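Local coordinates for increased recombination centers protein 6 (Saccharomyces cerevisiae, PDB 3UC9) that acts as a clathrin coat accessory factor related to small G proteins and is involved in gross chromosomal rearrangements and telomere healing, at residues Gln27-Leu33 with Val102-Leu108; Leu46-Cys52 with Phe74-Ile78; Pro98-Val102 with Ile126-Arg130; Val162-Val166 with Arg188-Ile192. All blocks are in the same frame, centred on the assembly; numbering follows the deposited sequence.

Interaction 1 (Gln27-Leu33 with Val102-Leu108); sequences QNKILVL and VMAGIIL
Leu31 takes two side chains of the neighbouring strand against its CB: Met103 CE comes to 3.4 Å from Leu31 CB, tighter than usual for two carbons, and Ile106 CD1 lies 3.6 Å from the same atom. Met103 gets there by folding at chi2 and chi3 (-51° and -53°), which carries SD past Lys29 CB before the methyl settles at Leu31. Further along this face Leu33 and Leu108 lie side by side and point the same way, Leu33 CD2 to Leu108 CD1 3.8 Å. At the other end the stem of Lys29 passes aslant over Val102, with Lys29 CG 3.5 Å from Val102 CG2, and its ammonium leaves for Asn28 OD1 and a salt bridge with Asp75. The extended Gln27 runs past the backbone of Met103 and spends its amide on Asn101 and Asn131. The reverse face is apolar, with Ile30, Val32 and Ile107.

Between the two faces runs a parallel ladder interrupted by a beta bulge. Lys29 O accepts Ala104 N at 2.7 Å and, weakly, Gly105 N; beyond it the pattern is regular, with Ile107 N to Leu31 O 2.8 Å and Leu33 N to Ile107 O 2.9 Å.

Strand 29-35 is thereby held between strand 103-110 and strand 71-81, in the middle of the mixed sheet of a Rossmann-like fold. Helix 84-91 covers Leu31 and Leu33 through Trp87, while helix 39-50 packs on the other face against Val32 and Ile107.

Interaction 2 (Leu46-Cys52 with Phe74-Ile78); sequences LQDLFHC and FDLYI
Phe50 keeps its CG anti to the carbonyl carbon (chi1 -61°), which swings the ring off the last turn of the helix toward the strand, where Leu76 holds CG anti to its backbone N (chi1 -166°) and lifts its CD1 methyl over the ring. Leu76 CD1 arrives over one face of the Phe50 ring, offset toward the rim and 4.2 Å from the Phe50 ring centroid, a CH-pi contact. Leu49 CG from the same helix covers the opposite face, so the ring is clasped between two leucines. Phe74 approaches obliquely: its CZ is 3.7 Å from Phe50 CD1, and the two ring planes are inclined at 48°.

The second methyl of Leu76 serves different partners. Its CD2 sits 3.6 Å from Leu46 CD2 and 3.9 Å from the SG of Cys52, which lies just past the end of the helix. One turn back from Phe50, Leu46 sends its other branch to the strand, and Leu46 CD1 meets Ile78 CD1 tip to tip at 3.5 Å.

The last turns of the helix, 46-50, run nearly antiparallel to residues 74-78, and Val32 of the adjacent strand also touches Leu46, Phe50 and Leu76. No hydrogen bond joins the two segments. All six touching residues are buried and meet through apolar groups, so the helix is held to the sheet by close fit and exclusion of water.

Interaction 3 (Pro98-Val102 with Ile126-Arg130); sequences PLRNV and IAAHR
Arg100 NE donates to Ala127 O at 2.8 Å, the single direct hydrogen bond between the segments. The donor stands well above the carbonyl plane, 56° out of it, and the Arg100 chain, bent at chi3 (-56°), brings one guanidinium face over Ala127 CB, 3.7 Å from Arg100 NE. The guanidinium is held further, since Arg100 NH1 binds the carbonyls of Phe91 and Thr93. Helix 121-127 ends at the accepting residue, and the positive charge there would probably suit the carbonyl-rich end of that helix.

A water carries the backbone contact: it donates to Arg100 O (2.8 Å) and accepts from His129 N (2.9 Å). Further along, the Asn101 amide meets the edge of the His129 ring, with Asn101 ND2 3.4 Å from His129 CD2 and the two planes 82° apart. This is a packing contact; His129 ND1 has its own bond to the backbone N of Asn131.

Each segment closes a helix and leads into a strand, helix 97-101 into 103-110 and helix 121-127 into 133-138. The contact therefore ties together two successive helix-to-strand turns where adjacent parallel strands begin, an arrangement typical of alpha/beta Rossmann-like folds.

Interaction 4 (Val162-Val166 with Arg188-Ile192); sequences VIEFV and RIQEI
Glu164 starts from the edge strand with its CB 3.9 Å from Ile192 CD1, so the root of the acid rests on a hydrophobic residue of the helix. CG then extends anti to the backbone N (chi1 -156°), carrying CD out to the guanidinium edge of Arg188. There the carboxylate divides its oxygens: OE1 of Glu164 accepts Arg188 NH2 at 2.8 Å, and Glu164 OE2 accepts Arg188 NE, also at 2.8 Å. Both are taken on the syn side, with N-H...O angles of 165°. The grip is side-on, and both oxygens lie close to the guanidinium plane, although the carboxylate itself is turned 31° from it.

Arg188 has a further partner one turn on, where its NH1 meets Glu191 OE1 at 2.9 Å, and Ile192 CG1 lies under one guanidinium face. Apolar contacts flank the salt bridge, Val162 CG1 to Ile192 CG2 at 4.0 Å and, at the buried end, Val166 CG1 to Ile189 CG1 at 4.3 Å.

The Glu164-Arg188 pair joins strand 163-167 to helix 185-195 at the border of the apolar core, and Glu191 extends it into a three-residue network along the helix. Two carboxylates sharing one arginine, each by a separate nitrogen set, should hold the guanidinium against rotation.

Interactions 1, 2 and 4 all use the same sheet, whereas interaction 3 joins two turns at one of its ends. Interaction 1 is the central backbone-bonded core, and interaction 2, nested within its loop, is equally buried but wholly apolar; the two meet through neighbouring strands, where Val32 N and Tyr77 O form a probable hydrogen bond. Toward the surface the chemistry turns polar: a charged network over a hydrophobic base in interaction 4, and an arginine-carbonyl bond with a bridging water in interaction 3. Interactions 2 and 4 set neighbouring helices on the sheet, touching through Leu49 and Ile189. Interactions 1 and 3 share Val102.

Interaction 1 (Gln27-Leu33 with Val102-Leu108)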
loop_
_atom_site.group_PDB
_atom_site.type_symbol
_atom_site.label_atom_id
_atom_site.label_comp_id
_atom_site.label_asym_id
_atom_site.label_seq_id
_atom_site.Cartn_x
_atom_site.Cartn_y
_atom_site.Cartn_z
ATOM N N GLN A 27 12.445 6.019 -6.944
ATOM C CA GLN A 27 11.405 5.736 -5.962
ATOM C C GLN A 27 10.627 4.500 -6.415
ATOM O O GLN A 27 9.511 4.599 -6.936
ATOM C CB GLN A 27 10.486 6.947 -5.803
ATOM C CG GLN A 27 9.585 6.858 -4.586
ATOM C CD GLN A 27 8.680 8.054 -4.457
ATOM O OE1 GLN A 27 7.756 8.231 -5.253
ATOM N NE2 GLN A 27 8.941 8.889 -3.459
ATOM N N ASN A 28 11.231 3.328 -6.216
ATOM C CA ASN A 28 10.708 2.087 -6.770
ATOM C C ASN A 28 10.529 0.970 -5.751
ATOM O O ASN A 28 10.560 -0.216 -6.114
ATOM C CB ASN A 28 11.579 1.598 -7.934
ATOM C CG ASN A 28 12.920 1.072 -7.488
ATOM O OD1 ASN A 28 13.468 1.501 -6.464
ATOM N ND2 ASN A 28 13.471 0.134 -8.267
ATOM N N LYS A 29 10.301 1.338 -4.494
ATOM C CA LYS A 29 10.042 0.347 -3.466
ATOM C C LYS A 29 8.541 0.308 -3.168
ATOM O O LYS A 29 7.865 1.346 -3.111
ATOM C CB LYS A 29 10.835 0.633 -2.193
ATOM C CG LYS A 29 12.278 1.080 -2.379
ATOM C CD LYS A 29 13.093 0.181 -3.290
ATOM C CE LYS A 29 14.514 0.696 -3.476
ATOM N NZ LYS A 29 15.215 0.089 -4.656
ATOM N N ILE A 30 8.018 -0.898 -3.004
ATOM C CA ILE A 30 6.667 -1.079 -2.489
ATOM C C ILE A 30 6.764 -1.903 -1.210
ATOM O O ILE A 30 7.298 -3.013 -1.213
ATOM C CB ILE A 30 5.736 -1.753 -3.507
ATOM C CG1 ILE A 30 5.488 -0.815 -4.693
ATOM C CG2 ILE A 30 4.383 -2.116 -2.837
ATOM C CD1 ILE A 30 4.556 -1.399 -5.749
ATOM N N LEU A 31 6.290 -1.331 -0.105
ATOM C CA LEU A 31 6.282 -2.011 1.186
ATOM C C LEU A 31 4.899 -2.612 1.417
ATOM O O LEU A 31 3.887 -1.924 1.293
ATOM C CB LEU A 31 6.641 -1.035 2.308
ATOM C CG LEU A 31 6.773 -1.478 3.771
ATOM C CD1 LEU A 31 7.016 -2.953 3.931
ATOM C CD2 LEU A 31 7.922 -0.690 4.404
ATOM N N VAL A 32 4.868 -3.902 1.736
ATOM C CA VAL A 32 3.636 -4.569 2.134
ATOM C C VAL A 32 3.807 -5.001 3.594
ATOM O O VAL A 32 4.695 -5.781 3.919
ATOM C CB VAL A 32 3.303 -5.766 1.243
ATOM C CG1 VAL A 32 1.942 -6.348 1.641
ATOM C CG2 VAL A 32 3.311 -5.358 -0.248
ATOM N N LEU A 33 2.955 -4.458 4.454
ATOM C CA LEU A 33 3.034 -4.612 5.898
ATOM C C LEU A 33 1.732 -5.224 6.423
ATOM O O LEU A 33 0.650 -4.933 5.899
ATOM C CB LEU A 33 3.241 -3.239 6.538
ATOM C CG LEU A 33 3.254 -3.121 8.066
ATOM C CD1 LEU A 33 4.538 -3.716 8.622
ATOM C CD2 LEU A 33 3.074 -1.663 8.527
ATOM N N VAL A 102 12.190 6.618 -0.868
ATOM C CA VAL A 102 12.218 5.690 -2.007
ATOM C C VAL A 102 10.955 4.832 -2.126
ATOM O O VAL A 102 10.843 4.023 -3.048
ATOM C CB VAL A 102 13.472 4.801 -2.025
ATOM C CG1 VAL A 102 14.718 5.661 -2.204
ATOM C CG2 VAL A 102 13.567 3.925 -0.776
ATOM N N MET A 103 9.971 5.063 -1.256
ATOM C CA MET A 103 8.707 4.332 -1.318
ATOM C C MET A 103 7.769 4.846 -2.423
ATOM O O MET A 103 7.247 5.963 -2.355
ATOM C CB MET A 103 7.977 4.405 0.033
ATOM C CG MET A 103 8.803 3.924 1.218
ATOM S SD MET A 103 9.546 2.288 0.976
ATOM C CE MET A 103 8.139 1.396 0.542
ATOM N N ALA A 104 7.566 4.026 -3.446
ATOM C CA ALA A 104 6.528 4.263 -4.439
ATOM C C ALA A 104 5.159 4.103 -3.776
ATOM O O ALA A 104 4.223 4.870 -4.045
ATOM C CB ALA A 104 6.662 3.296 -5.605
ATOM N N GLY A 105 5.036 3.095 -2.917
ATOM C CA GLY A 105 3.790 2.882 -2.200
ATOM C C GLY A 105 3.946 2.037 -0.954
ATOM O O GLY A 105 4.942 1.328 -0.784
ATOM N N ILE A 106 2.928 2.111 -0.103
ATOM C CA ILE A 106 2.848 1.343 1.129
ATOM C C ILE A 106 1.483 0.708 1.150
ATOM O O ILE A 106 0.508 1.397 0.911
ATOM C CB ILE A 106 2.957 2.237 2.374
ATOM C CG1 ILE A 106 4.224 3.106 2.325
ATOM C CG2 ILE A 106 2.983 1.366 3.625
ATOM C CD1 ILE A 106 5.475 2.346 2.421
ATOM N N ILE A 107 1.429 -0.600 1.401
ATOM C CA ILE A 107 0.164 -1.335 1.481
ATOM C C ILE A 107 0.118 -1.988 2.855
ATOM O O ILE A 107 1.006 -2.760 3.210
ATOM C CB ILE A 107 0.026 -2.420 0.368
ATOM C CG1 ILE A 107 0.165 -1.794 -1.020
ATOM C CG2 ILE A 107 -1.322 -3.129 0.477
ATOM C CD1 ILE A 107 0.205 -2.813 -2.197
ATOM N N LEU A 108 -0.910 -1.655 3.631
ATOM C CA LEU A 108 -1.106 -2.230 4.944
ATOM C C LEU A 108 -2.278 -3.203 4.882
ATOM O O LEU A 108 -3.368 -2.851 4.404
ATOM C CB LEU A 108 -1.360 -1.122 5.971
ATOM C CG LEU A 108 -1.777 -1.578 7.367
ATOM C CD1 LEU A 108 -0.655 -2.362 8.032
ATOM C CD2 LEU A 108 -2.200 -0.393 8.221
#

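Interaction 2 (Leu46-Cys52 with Phe74-Ile78)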
loop_
_atom_site.group_PDB
_atom_site.type_symbol
_atom_site.label_atom_id
_atom_site.label_comp_id
_atom_site.label_asym_id
_atom_site.label_seq_id
_atom_site.Cartn_x
_atom_site.Cartn_y
_atom_site.Cartn_z
ATOM N N LEU A 46 0.192 -11.239 -1.576
ATOM C CA LEU A 46 1.386 -11.083 -2.418
ATOM C C LEU A 46 1.323 -12.011 -3.630
ATOM O O LEU A 46 1.683 -11.623 -4.739
ATOM C CB LEU A 46 2.658 -11.360 -1.629
ATOM C CG LEU A 46 3.022 -10.351 -0.536
ATOM C CD1 LEU A 46 4.103 -10.910 0.364
ATOM C CD2 LEU A 46 3.441 -9.008 -1.118
ATOM N N GLN A 47 0.866 -13.237 -3.417
ATOM C CA GLN A 47 0.681 -14.164 -4.526
ATOM C C GLN A 47 -0.354 -13.638 -5.522
ATOM O O GLN A 47 -0.140 -13.695 -6.734
ATOM C CB GLN A 47 0.284 -15.557 -4.015
ATOM C CG GLN A 47 0.030 -16.590 -5.125
ATOM C CD GLN A 47 1.227 -16.763 -6.044
ATOM O OE1 GLN A 47 2.359 -16.902 -5.578
ATOM N NE2 GLN A 47 0.982 -16.760 -7.357
ATOM N N ASP A 48 -1.478 -13.139 -5.017
ATOM C CA ASP A 48 -2.595 -12.732 -5.879
ATOM C C ASP A 48 -2.309 -11.468 -6.695
ATOM O O ASP A 48 -2.663 -11.380 -7.870
ATOM C CB ASP A 48 -3.878 -12.547 -5.051
ATOM C CG ASP A 48 -4.430 -13.865 -4.507
ATOM O OD1 ASP A 48 -4.062 -14.949 -5.022
ATOM O OD2 ASP A 48 -5.237 -13.816 -3.554
ATOM N N LEU A 49 -1.654 -10.494 -6.080
ATOM C CA LEU A 49 -1.404 -9.217 -6.743
ATOM C C LEU A 49 -0.071 -9.199 -7.485
ATOM O O LEU A 49 0.010 -8.683 -8.600
ATOM C CB LEU A 49 -1.441 -8.089 -5.715
ATOM C CG LEU A 49 -1.292 -6.672 -6.269
ATOM C CD1 LEU A 49 -2.299 -6.387 -7.373
ATOM C CD2 LEU A 49 -1.430 -5.668 -5.126
ATOM N N PHE A 50 0.972 -9.744 -6.865
ATOM C CA PHE A 50 2.333 -9.655 -7.410
ATOM C C PHE A 50 2.892 -10.968 -7.941
ATOM O O PHE A 50 3.995 -10.983 -8.485
ATOM C CB PHE A 50 3.293 -9.115 -6.354
ATOM C CG PHE A 50 2.952 -7.738 -5.879
ATOM C CD1 PHE A 50 3.043 -6.656 -6.733
ATOM C CD2 PHE A 50 2.560 -7.517 -4.574
ATOM C CE1 PHE A 50 2.738 -5.383 -6.291
ATOM C CE2 PHE A 50 2.253 -6.255 -4.135
ATOM C CZ PHE A 50 2.344 -5.184 -4.991
ATOM N N HIS A 51 2.152 -12.062 -7.771
ATOM C CA HIS A 51 2.617 -13.391 -8.181
ATOM C C HIS A 51 3.971 -13.708 -7.556
ATOM O O HIS A 51 4.884 -14.223 -8.212
ATOM C CB HIS A 51 2.633 -13.497 -9.707
ATOM C CG HIS A 51 1.360 -13.026 -10.338
ATOM N ND1 HIS A 51 1.273 -11.853 -11.055
ATOM C CD2 HIS A 51 0.109 -13.547 -10.312
ATOM C CE1 HIS A 51 0.029 -11.685 -11.469
ATOM N NE2 HIS A 51 -0.698 -12.698 -11.031
ATOM N N CYS A 52 4.064 -13.400 -6.263
ATOM C CA CYS A 52 5.272 -13.567 -5.481
ATOM C C CYS A 52 5.025 -14.620 -4.407
ATOM O O CYS A 52 4.226 -14.404 -3.496
ATOM C CB CYS A 52 5.650 -12.235 -4.832
ATOM S SG CYS A 52 7.127 -12.304 -3.813
ATOM N N PHE A 74 10.576 -2.834 -9.920
ATOM C CA PHE A 74 10.429 -2.379 -8.531
ATOM C C PHE A 74 10.905 -3.447 -7.537
ATOM O O PHE A 74 11.062 -4.626 -7.886
ATOM C CB PHE A 74 8.974 -1.969 -8.236
ATOM C CG PHE A 74 8.023 -3.130 -8.115
ATOM C CD1 PHE A 74 7.611 -3.578 -6.874
ATOM C CD2 PHE A 74 7.557 -3.783 -9.247
ATOM C CE1 PHE A 74 6.744 -4.648 -6.761
ATOM C CE2 PHE A 74 6.712 -4.853 -9.141
ATOM C CZ PHE A 74 6.300 -5.288 -7.895
ATOM N N ASP A 75 11.140 -3.010 -6.302
ATOM C CA ASP A 75 11.527 -3.886 -5.206
ATOM C C ASP A 75 10.352 -4.004 -4.226
ATOM O O ASP A 75 9.726 -3.007 -3.887
ATOM C CB ASP A 75 12.737 -3.314 -4.477
ATOM C CG ASP A 75 14.004 -3.311 -5.321
ATOM O OD1 ASP A 75 14.048 -3.978 -6.381
ATOM O OD2 ASP A 75 14.981 -2.646 -4.900
ATOM N N LEU A 76 10.088 -5.224 -3.770
ATOM C CA LEU A 76 9.063 -5.504 -2.792
ATOM C C LEU A 76 9.740 -5.674 -1.434
ATOM O O LEU A 76 10.648 -6.500 -1.278
ATOM C CB LEU A 76 8.307 -6.774 -3.191
ATOM C CG LEU A 76 6.990 -7.134 -2.520
ATOM C CD1 LEU A 76 5.913 -6.107 -2.869
ATOM C CD2 LEU A 76 6.556 -8.517 -2.955
ATOM N N TYR A 77 9.324 -4.857 -0.475
ATOM C CA TYR A 77 9.733 -4.997 0.915
ATOM C C TYR A 77 8.558 -5.568 1.706
ATOM O O TYR A 77 7.480 -4.966 1.759
ATOM C CB TYR A 77 10.119 -3.637 1.504
ATOM C CG TYR A 77 11.340 -2.949 0.911
ATOM C CD1 TYR A 77 12.213 -3.597 0.033
ATOM C CD2 TYR A 77 11.652 -1.643 1.285
ATOM C CE1 TYR A 77 13.332 -2.939 -0.480
ATOM C CE2 TYR A 77 12.775 -0.993 0.791
ATOM C CZ TYR A 77 13.611 -1.639 -0.083
ATOM O OH TYR A 77 14.725 -0.978 -0.556
ATOM N N ILE A 78 8.746 -6.737 2.302
ATOM C CA ILE A 78 7.694 -7.397 3.066
ATOM C C ILE A 78 8.080 -7.304 4.538
ATOM O O ILE A 78 9.195 -7.675 4.919
ATOM C CB ILE A 78 7.521 -8.859 2.649
ATOM C CG1 ILE A 78 7.293 -8.960 1.134
ATOM C CG2 ILE A 78 6.347 -9.499 3.415
ATOM C CD1 ILE A 78 7.585 -10.324 0.569
#

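Interaction 3 (Pro98-Val102 with Ile126-Arg130)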
loop_
_atom_site.group_PDB
_atom_site.type_symbol
_atom_site.label_atom_id
_atom_site.label_comp_id
_atom_site.label_asym_id
_atom_site.label_seq_id
_atom_site.Cartn_x
_atom_site.Cartn_y
_atom_site.Cartn_z
ATOM N N PRO A 98 15.541 8.494 4.477
ATOM C CA PRO A 98 15.945 7.950 3.176
ATOM C C PRO A 98 15.042 6.826 2.680
ATOM O O PRO A 98 14.641 6.837 1.515
ATOM C CB PRO A 98 17.367 7.451 3.431
ATOM C CG PRO A 98 17.857 8.322 4.528
ATOM C CD PRO A 98 16.674 8.555 5.416
ATOM N N LEU A 99 14.696 5.889 3.561
ATOM C CA LEU A 99 13.779 4.803 3.212
ATOM C C LEU A 99 12.401 5.330 2.781
ATOM O O LEU A 99 11.848 4.896 1.764
ATOM C CB LEU A 99 13.638 3.833 4.393
ATOM C CG LEU A 99 12.627 2.688 4.285
ATOM C CD1 LEU A 99 12.966 1.790 3.117
ATOM C CD2 LEU A 99 12.614 1.899 5.590
ATOM N N ARG A 100 11.845 6.264 3.549
ATOM C CA ARG A 100 10.536 6.839 3.198
ATOM C C ARG A 100 10.578 7.442 1.801
ATOM O O ARG A 100 9.649 7.277 1.007
ATOM C CB ARG A 100 10.107 7.888 4.224
ATOM C CG ARG A 100 9.785 7.291 5.587
ATOM C CD ARG A 100 8.904 8.222 6.445
ATOM N NE ARG A 100 9.492 9.548 6.628
ATOM C CZ ARG A 100 10.468 9.857 7.485
ATOM N NH1 ARG A 100 11.031 8.932 8.260
ATOM N NH2 ARG A 100 10.903 11.111 7.548
ATOM N N ASN A 101 11.689 8.087 1.474
ATOM C CA ASN A 101 11.777 8.800 0.200
ATOM C C ASN A 101 11.872 7.901 -1.047
ATOM O O ASN A 101 11.621 8.366 -2.167
ATOM C CB ASN A 101 12.891 9.856 0.251
ATOM C CG ASN A 101 12.511 11.074 1.106
ATOM O OD1 ASN A 101 13.378 11.713 1.722
ATOM N ND2 ASN A 101 11.225 11.394 1.155
ATOM N N VAL A 102 12.190 6.618 -0.868
ATOM C CA VAL A 102 12.218 5.690 -2.007
ATOM C C VAL A 102 10.955 4.832 -2.126
ATOM O O VAL A 102 10.843 4.023 -3.048
ATOM C CB VAL A 102 13.472 4.801 -2.025
ATOM C CG1 VAL A 102 14.718 5.661 -2.204
ATOM C CG2 VAL A 102 13.567 3.925 -0.776
ATOM N N ILE A 126 2.194 13.075 7.065
ATOM C CA ILE A 126 3.117 14.203 7.220
ATOM C C ILE A 126 4.573 13.786 6.952
ATOM O O ILE A 126 5.337 14.535 6.330
ATOM C CB ILE A 126 3.017 14.856 8.633
ATOM C CG1 ILE A 126 1.637 15.484 8.867
ATOM C CG2 ILE A 126 4.099 15.909 8.828
ATOM C CD1 ILE A 126 1.141 16.354 7.749
ATOM N N ALA A 127 4.950 12.599 7.416
ATOM C CA ALA A 127 6.318 12.099 7.284
ATOM C C ALA A 127 6.586 11.477 5.910
ATOM O O ALA A 127 7.737 11.398 5.489
ATOM C CB ALA A 127 6.626 11.070 8.401
ATOM N N ALA A 128 5.537 11.013 5.233
ATOM C CA ALA A 128 5.692 10.309 3.952
ATOM C C ALA A 128 6.151 11.270 2.855
ATOM O O ALA A 128 5.870 12.475 2.892
ATOM C CB ALA A 128 4.376 9.632 3.518
ATOM N N HIS A 129 6.874 10.725 1.882
ATOM C CA HIS A 129 7.109 11.436 0.641
ATOM C C HIS A 129 5.746 11.718 0.018
ATOM O O HIS A 129 4.819 10.903 0.103
ATOM C CB HIS A 129 7.986 10.605 -0.303
ATOM C CG HIS A 129 8.463 11.353 -1.512
ATOM N ND1 HIS A 129 7.647 11.620 -2.588
ATOM C CD2 HIS A 129 9.669 11.891 -1.813
ATOM C CE1 HIS A 129 8.327 12.293 -3.500
ATOM N NE2 HIS A 129 9.560 12.463 -3.058
ATOM N N ARG A 130 5.643 12.883 -0.604
ATOM C CA ARG A 130 4.378 13.399 -1.126
ATOM C C ARG A 130 3.801 12.605 -2.308
ATOM O O ARG A 130 2.628 12.752 -2.611
ATOM C CB ARG A 130 4.551 14.892 -1.498
ATOM C CG ARG A 130 4.796 15.843 -0.300
ATOM C CD ARG A 130 3.495 16.268 0.417
ATOM N NE ARG A 130 2.751 15.114 0.912
ATOM C CZ ARG A 130 2.959 14.497 2.075
ATOM N NH1 ARG A 130 3.875 14.932 2.937
ATOM N NH2 ARG A 130 2.233 13.428 2.383
HETATM O O HOH W 1 7.004 7.787 1.732
#

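Interaction 4 (Val162-Val166 with Arg188-Ile192)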
loop_
_atom_site.group_PDB
_atom_site.type_symbol
_atom_site.label_atom_id
_atom_site.label_comp_id
_atom_site.label_asym_id
_atom_site.label_seq_id
_atom_site.Cartn_x
_atom_site.Cartn_y
_atom_site.Cartn_z
ATOM N N VAL A 162 -2.045 9.558 -3.182
ATOM C CA VAL A 162 -3.198 8.690 -3.366
ATOM C C VAL A 162 -3.314 7.856 -2.096
ATOM O O VAL A 162 -2.380 7.134 -1.729
ATOM C CB VAL A 162 -3.031 7.778 -4.595
ATOM C CG1 VAL A 162 -4.166 6.738 -4.665
ATOM C CG2 VAL A 162 -2.964 8.628 -5.873
ATOM N N ILE A 163 -4.442 7.990 -1.411
ATOM C CA ILE A 163 -4.707 7.223 -0.195
ATOM C C ILE A 163 -6.040 6.548 -0.405
ATOM O O ILE A 163 -7.009 7.215 -0.752
ATOM C CB ILE A 163 -4.813 8.115 1.046
ATOM C CG1 ILE A 163 -3.523 8.903 1.262
ATOM C CG2 ILE A 163 -5.147 7.267 2.286
ATOM C CD1 ILE A 163 -3.585 9.846 2.428
ATOM N N GLU A 164 -6.094 5.238 -0.216
ATOM C CA GLU A 164 -7.355 4.544 -0.365
ATOM C C GLU A 164 -7.516 3.347 0.558
ATOM O O GLU A 164 -6.622 2.518 0.691
ATOM C CB GLU A 164 -7.554 4.113 -1.813
ATOM C CG GLU A 164 -9.011 3.918 -2.181
ATOM C CD GLU A 164 -9.280 4.071 -3.668
ATOM O OE1 GLU A 164 -8.817 5.063 -4.272
ATOM O OE2 GLU A 164 -9.965 3.195 -4.229
ATOM N N PHE A 165 -8.697 3.269 1.168
ATOM C CA PHE A 165 -9.118 2.100 1.927
ATOM C C PHE A 165 -9.834 1.135 0.977
ATOM O O PHE A 165 -10.676 1.559 0.183
ATOM C CB PHE A 165 -10.069 2.511 3.062
ATOM C CG PHE A 165 -9.395 3.296 4.158
ATOM C CD1 PHE A 165 -9.010 2.671 5.334
ATOM C CD2 PHE A 165 -9.117 4.645 4.001
ATOM C CE1 PHE A 165 -8.375 3.390 6.346
ATOM C CE2 PHE A 165 -8.491 5.366 5.008
ATOM C CZ PHE A 165 -8.128 4.734 6.182
ATOM N N VAL A 166 -9.491 -0.151 1.057
ATOM C CA VAL A 166 -10.061 -1.181 0.167
ATOM C C VAL A 166 -10.398 -2.444 0.964
ATOM O O VAL A 166 -9.608 -2.886 1.795
ATOM C CB VAL A 166 -9.063 -1.535 -0.973
ATOM C CG1 VAL A 166 -9.636 -2.629 -1.881
ATOM C CG2 VAL A 166 -8.738 -0.309 -1.817
ATOM N N ARG A 188 -8.901 -2.725 -8.083
ATOM C CA ARG A 188 -8.675 -1.306 -7.777
ATOM C C ARG A 188 -7.234 -1.041 -7.374
ATOM O O ARG A 188 -6.626 -0.058 -7.799
ATOM C CB ARG A 188 -9.598 -0.825 -6.665
ATOM C CG ARG A 188 -9.361 0.627 -6.210
ATOM C CD ARG A 188 -9.394 1.661 -7.364
ATOM N NE ARG A 188 -9.037 2.999 -6.880
ATOM C CZ ARG A 188 -8.423 3.956 -7.580
ATOM N NH1 ARG A 188 -8.062 3.775 -8.852
ATOM N NH2 ARG A 188 -8.159 5.119 -6.995
ATOM N N ILE A 189 -6.702 -1.898 -6.511
ATOM C CA ILE A 189 -5.317 -1.764 -6.079
ATOM C C ILE A 189 -4.386 -1.842 -7.299
ATOM O O ILE A 189 -3.452 -1.035 -7.434
ATOM C CB ILE A 189 -4.932 -2.835 -5.029
ATOM C CG1 ILE A 189 -5.847 -2.737 -3.809
ATOM C CG2 ILE A 189 -3.468 -2.636 -4.604
ATOM C CD1 ILE A 189 -5.586 -3.780 -2.730
ATOM N N GLN A 190 -4.652 -2.783 -8.197
ATOM C CA GLN A 190 -3.886 -2.889 -9.455
ATOM C C GLN A 190 -3.921 -1.572 -10.243
ATOM O O GLN A 190 -2.907 -1.145 -10.795
ATOM C CB GLN A 190 -4.429 -4.034 -10.317
ATOM C CG GLN A 190 -3.648 -4.284 -11.607
ATOM C CD GLN A 190 -4.252 -5.414 -12.441
ATOM O OE1 GLN A 190 -5.404 -5.794 -12.246
ATOM N NE2 GLN A 190 -3.472 -5.950 -13.374
ATOM N N GLU A 191 -5.094 -0.939 -10.295
ATOM C CA GLU A 191 -5.259 0.340 -10.993
ATOM C C GLU A 191 -4.460 1.470 -10.340
ATOM O O GLU A 191 -3.908 2.337 -11.027
ATOM C CB GLU A 191 -6.738 0.736 -11.021
ATOM C CG GLU A 191 -7.032 1.996 -11.820
ATOM C CD GLU A 191 -8.519 2.265 -11.977
ATOM O OE1 GLU A 191 -9.249 2.227 -10.965
ATOM O OE2 GLU A 191 -8.949 2.541 -13.111
ATOM N N ILE A 192 -4.430 1.472 -9.014
ATOM C CA ILE A 192 -3.669 2.472 -8.276
ATOM C C ILE A 192 -2.190 2.346 -8.622
ATOM O O ILE A 192 -1.516 3.340 -8.871
ATOM C CB ILE A 192 -3.918 2.359 -6.768
ATOM C CG1 ILE A 192 -5.342 2.823 -6.433
ATOM C CG2 ILE A 192 -2.899 3.183 -5.996
ATOM C CD1 ILE A 192 -5.729 2.622 -4.960
#